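Local coordinates for conserved protein (Methanosarcina mazei, PDB 2NR4), which is a flavoprotein of unknown function that binds flavin mononucleotide in a barrel domain probably related to the FMN-binding split barrels, at residues A35-E40 with S64-N69. Residues are numbered along the deposited sequence; the frame is centred on the assembly and turned at random.
Sequences ASTGFE and SHTWEN. With FMN (flavin mononucleotide), chain C.
T37, at the end of barrel strand 29-37, meets T66 and N69 on the first turns of helix 65-73, whose N-terminus holds the FMN phosphate of this antiparallel beta-barrel flavoprotein. N69 reaches across with its amide nitrogen: ND2 donates to T37 OG1 over 2.9 Å, nearly straight at 177° and only 2° out of the amide plane. CG of N69, anti to the carbonyl carbon (chi1 -69°), brings the amide to the T37 hydroxyl, while CB lies 3.6 Å from T37 CB. Next to T37, G38 passes its CA 3.6 Å from N69 ND2; a side chain at this glycine would run into the amide and, at these backbone angles, into the carbonyl oxygen of T37. An alanine in place of N69 would probably leave T37 OG1 without its amide donor and open a gap beside G38. T37 and T66 lie at about a right angle, touching methyl to methyl, CG2 to CG2. On their polar side a water bridges the two hydroxyls, 2.6 Å from T37 OG1, and donates to T66 OG1; it also lies near A35 O. N43 of strand 43-51 packs against both threonines. T66 links strand and cofactor: its methyl faces T37, while OG1, anti to the carbonyl carbon, points to the phosphate. S64 caps the helix, OG accepting from W67 N. The first-turn backbone N-H groups of H65 and T66 grip the phosphate, H65 N donating to FMN O1P, and FMN O2P receives two bonds from T66, one from N at 2.9 Å and one from OG1 at 2.6 Å.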
loop_
_atom_site.group_PDB
_atom_site.type_symbol
_atom_site.label_atom_id
_atom_site.label_comp_id
_atom_site.label_asym_id
_atom_site.label_seq_id
_atom_site.Cartn_x
_atom_site.Cartn_y
_atom_site.Cartn_z
ATOM N N ALA A 35 14.225 -3.696 -7.131
ATOM C CA ALA A 35 15.647 -3.366 -7.113
ATOM C C ALA A 35 16.183 -3.493 -8.528
ATOM O O ALA A 35 15.969 -4.532 -9.149
ATOM C CB ALA A 35 16.357 -4.335 -6.241
ATOM N N SER A 36 16.890 -2.464 -9.012
ATOM C CA SER A 36 17.572 -2.588 -10.337
ATOM C C SER A 36 19.060 -2.826 -10.086
ATOM O O SER A 36 19.660 -2.200 -9.206
ATOM C CB SER A 36 17.377 -1.342 -11.218
ATOM O OG SER A 36 17.622 -0.133 -10.516
ATOM N N THR A 37 19.668 -3.708 -10.874
ATOM C CA THR A 37 21.092 -4.015 -10.688
ATOM C C THR A 37 21.651 -4.265 -12.103
ATOM O O THR A 37 20.878 -4.385 -13.051
ATOM C CB THR A 37 21.309 -5.314 -9.885
ATOM O OG1 THR A 37 20.524 -6.412 -10.418
ATOM C CG2 THR A 37 21.070 -5.146 -8.345
ATOM N N GLY A 38 22.972 -4.385 -12.232
ATOM C CA GLY A 38 23.550 -4.864 -13.490
ATOM C C GLY A 38 24.026 -3.755 -14.391
ATOM O O GLY A 38 23.316 -3.337 -15.285
ATOM N N PHE A 39 25.231 -3.286 -14.116
ATOM C CA PHE A 39 25.950 -2.350 -14.949
ATOM C C PHE A 39 25.888 -2.784 -16.410
ATOM O O PHE A 39 25.473 -1.996 -17.274
ATOM C CB PHE A 39 27.420 -2.281 -14.478
ATOM C CG PHE A 39 27.686 -1.261 -13.399
ATOM C CD1 PHE A 39 27.706 0.107 -13.694
ATOM C CD2 PHE A 39 27.996 -1.665 -12.092
ATOM C CE1 PHE A 39 27.983 1.060 -12.688
ATOM C CE2 PHE A 39 28.271 -0.723 -11.076
ATOM C CZ PHE A 39 28.270 0.641 -11.384
ATOM N N GLU A 40 26.214 -4.055 -16.670
ATOM C CA GLU A 40 26.407 -4.569 -18.038
ATOM C C GLU A 40 25.174 -5.192 -18.697
ATOM O O GLU A 40 25.160 -5.428 -19.891
ATOM C CB GLU A 40 27.518 -5.630 -18.029
ATOM C CG GLU A 40 28.894 -5.109 -17.676
ATOM C CD GLU A 40 29.933 -6.225 -17.615
ATOM O OE1 GLU A 40 29.781 -7.277 -18.314
ATOM O OE2 GLU A 40 30.917 -6.055 -16.866
ATOM N N SER A 64 20.158 -15.764 -7.091
ATOM C CA SER A 64 19.329 -14.926 -7.940
ATOM C C SER A 64 20.178 -13.988 -8.806
ATOM O O SER A 64 21.372 -13.801 -8.565
ATOM C CB SER A 64 18.376 -14.110 -7.081
ATOM O OG SER A 64 19.084 -13.099 -6.365
ATOM N N HIS A 65 19.567 -13.375 -9.809
ATOM C CA HIS A 65 20.348 -12.457 -10.611
ATOM C C HIS A 65 20.764 -11.207 -9.800
ATOM O O HIS A 65 21.886 -10.708 -9.930
ATOM C CB HIS A 65 19.634 -12.140 -11.925
ATOM C CG HIS A 65 20.002 -13.082 -13.040
ATOM N ND1 HIS A 65 21.294 -13.191 -13.528
ATOM C CD2 HIS A 65 19.256 -13.964 -13.748
ATOM C CE1 HIS A 65 21.319 -14.082 -14.504
ATOM N NE2 HIS A 65 20.099 -14.576 -14.650
ATOM N N THR A 66 19.859 -10.711 -8.961
ATOM C CA THR A 66 20.186 -9.577 -8.073
ATOM C C THR A 66 21.373 -9.909 -7.188
ATOM O O THR A 66 22.289 -9.099 -7.013
ATOM C CB THR A 66 18.964 -9.250 -7.175
ATOM O OG1 THR A 66 17.845 -9.018 -8.011
ATOM C CG2 THR A 66 19.216 -8.039 -6.314
ATOM N N TRP A 67 21.344 -11.097 -6.597
ATOM C CA TRP A 67 22.468 -11.581 -5.780
ATOM C C TRP A 67 23.799 -11.586 -6.558
ATOM O O TRP A 67 24.810 -11.025 -6.094
ATOM C CB TRP A 67 22.123 -12.976 -5.242
ATOM C CG TRP A 67 23.245 -13.709 -4.626
ATOM C CD1 TRP A 67 23.707 -13.565 -3.360
ATOM C CD2 TRP A 67 24.045 -14.739 -5.235
ATOM N NE1 TRP A 67 24.759 -14.437 -3.138
ATOM C CE2 TRP A 67 24.978 -15.165 -4.272
ATOM C CE3 TRP A 67 24.071 -15.326 -6.510
ATOM C CZ2 TRP A 67 25.913 -16.183 -4.526
ATOM C CZ3 TRP A 67 25.008 -16.344 -6.766
ATOM C CH2 TRP A 67 25.913 -16.753 -5.777
ATOM N N GLU A 68 23.787 -12.159 -7.762
ATOM C CA GLU A 68 24.987 -12.254 -8.584
ATOM C C GLU A 68 25.529 -10.863 -8.905
ATOM O O GLU A 68 26.723 -10.644 -8.820
ATOM C CB GLU A 68 24.696 -13.064 -9.866
ATOM C CG GLU A 68 25.956 -13.610 -10.561
ATOM C CD GLU A 68 25.650 -14.317 -11.884
ATOM O OE1 GLU A 68 24.455 -14.595 -12.168
ATOM O OE2 GLU A 68 26.619 -14.568 -12.642
ATOM N N ASN A 69 24.645 -9.909 -9.200
ATOM C CA ASN A 69 25.075 -8.564 -9.559
ATOM C C ASN A 69 25.637 -7.797 -8.350
ATOM O O ASN A 69 26.607 -7.045 -8.479
ATOM C CB ASN A 69 23.950 -7.765 -10.217
ATOM C CG ASN A 69 23.577 -8.265 -11.603
ATOM O OD1 ASN A 69 24.365 -8.936 -12.267
ATOM N ND2 ASN A 69 22.375 -7.921 -12.058
HETATM N N1 FMN C . 14.129 -11.821 -2.803
HETATM C C2 FMN C . 15.224 -11.519 -2.022
HETATM O O2 FMN C . 16.276 -12.120 -2.230
HETATM N N3 FMN C . 15.127 -10.588 -1.011
HETATM C C4 FMN C . 13.929 -9.927 -0.784
HETATM O O4 FMN C . 13.880 -8.953 -0.043
HETATM C C4A FMN C . 12.822 -10.219 -1.576
HETATM N N5 FMN C . 11.611 -9.580 -1.363
HETATM C C5A FMN C . 10.511 -9.855 -2.164
HETATM C C6 FMN C . 9.301 -9.185 -1.945
HETATM C C7 FMN C . 8.196 -9.451 -2.741
HETATM C C7M FMN C . 6.898 -8.761 -2.427
HETATM C C8 FMN C . 8.304 -10.422 -3.761
HETATM C C8M FMN C . 7.214 -10.635 -4.743
HETATM C C9 FMN C . 9.509 -11.102 -3.983
HETATM C C9A FMN C . 10.626 -10.804 -3.181
HETATM N N10 FMN C . 11.842 -11.460 -3.383
HETATM C C10 FMN C . 12.931 -11.174 -2.587
HETATM C "C1'" FMN C . 11.932 -12.592 -4.362
HETATM C "C2'" FMN C . 12.530 -12.060 -5.658
HETATM O "O2'" FMN C . 11.815 -10.928 -6.076
HETATM C "C3'" FMN C . 12.374 -13.122 -6.721
HETATM O "O3'" FMN C . 13.110 -14.266 -6.321
HETATM C "C4'" FMN C . 12.813 -12.607 -8.090
HETATM O "O4'" FMN C . 12.359 -13.568 -9.010
HETATM C "C5'" FMN C . 14.336 -12.441 -8.190
HETATM O "O5'" FMN C . 14.730 -12.314 -9.541
HETATM P P FMN C . 16.239 -11.991 -10.044
HETATM O O1P FMN C . 16.883 -13.365 -10.296
HETATM O O2P FMN C . 17.008 -11.290 -8.900
HETATM O O3P FMN C . 16.126 -11.222 -11.363
HETATM O O HOH W 1 18.016 -6.757 -9.727
#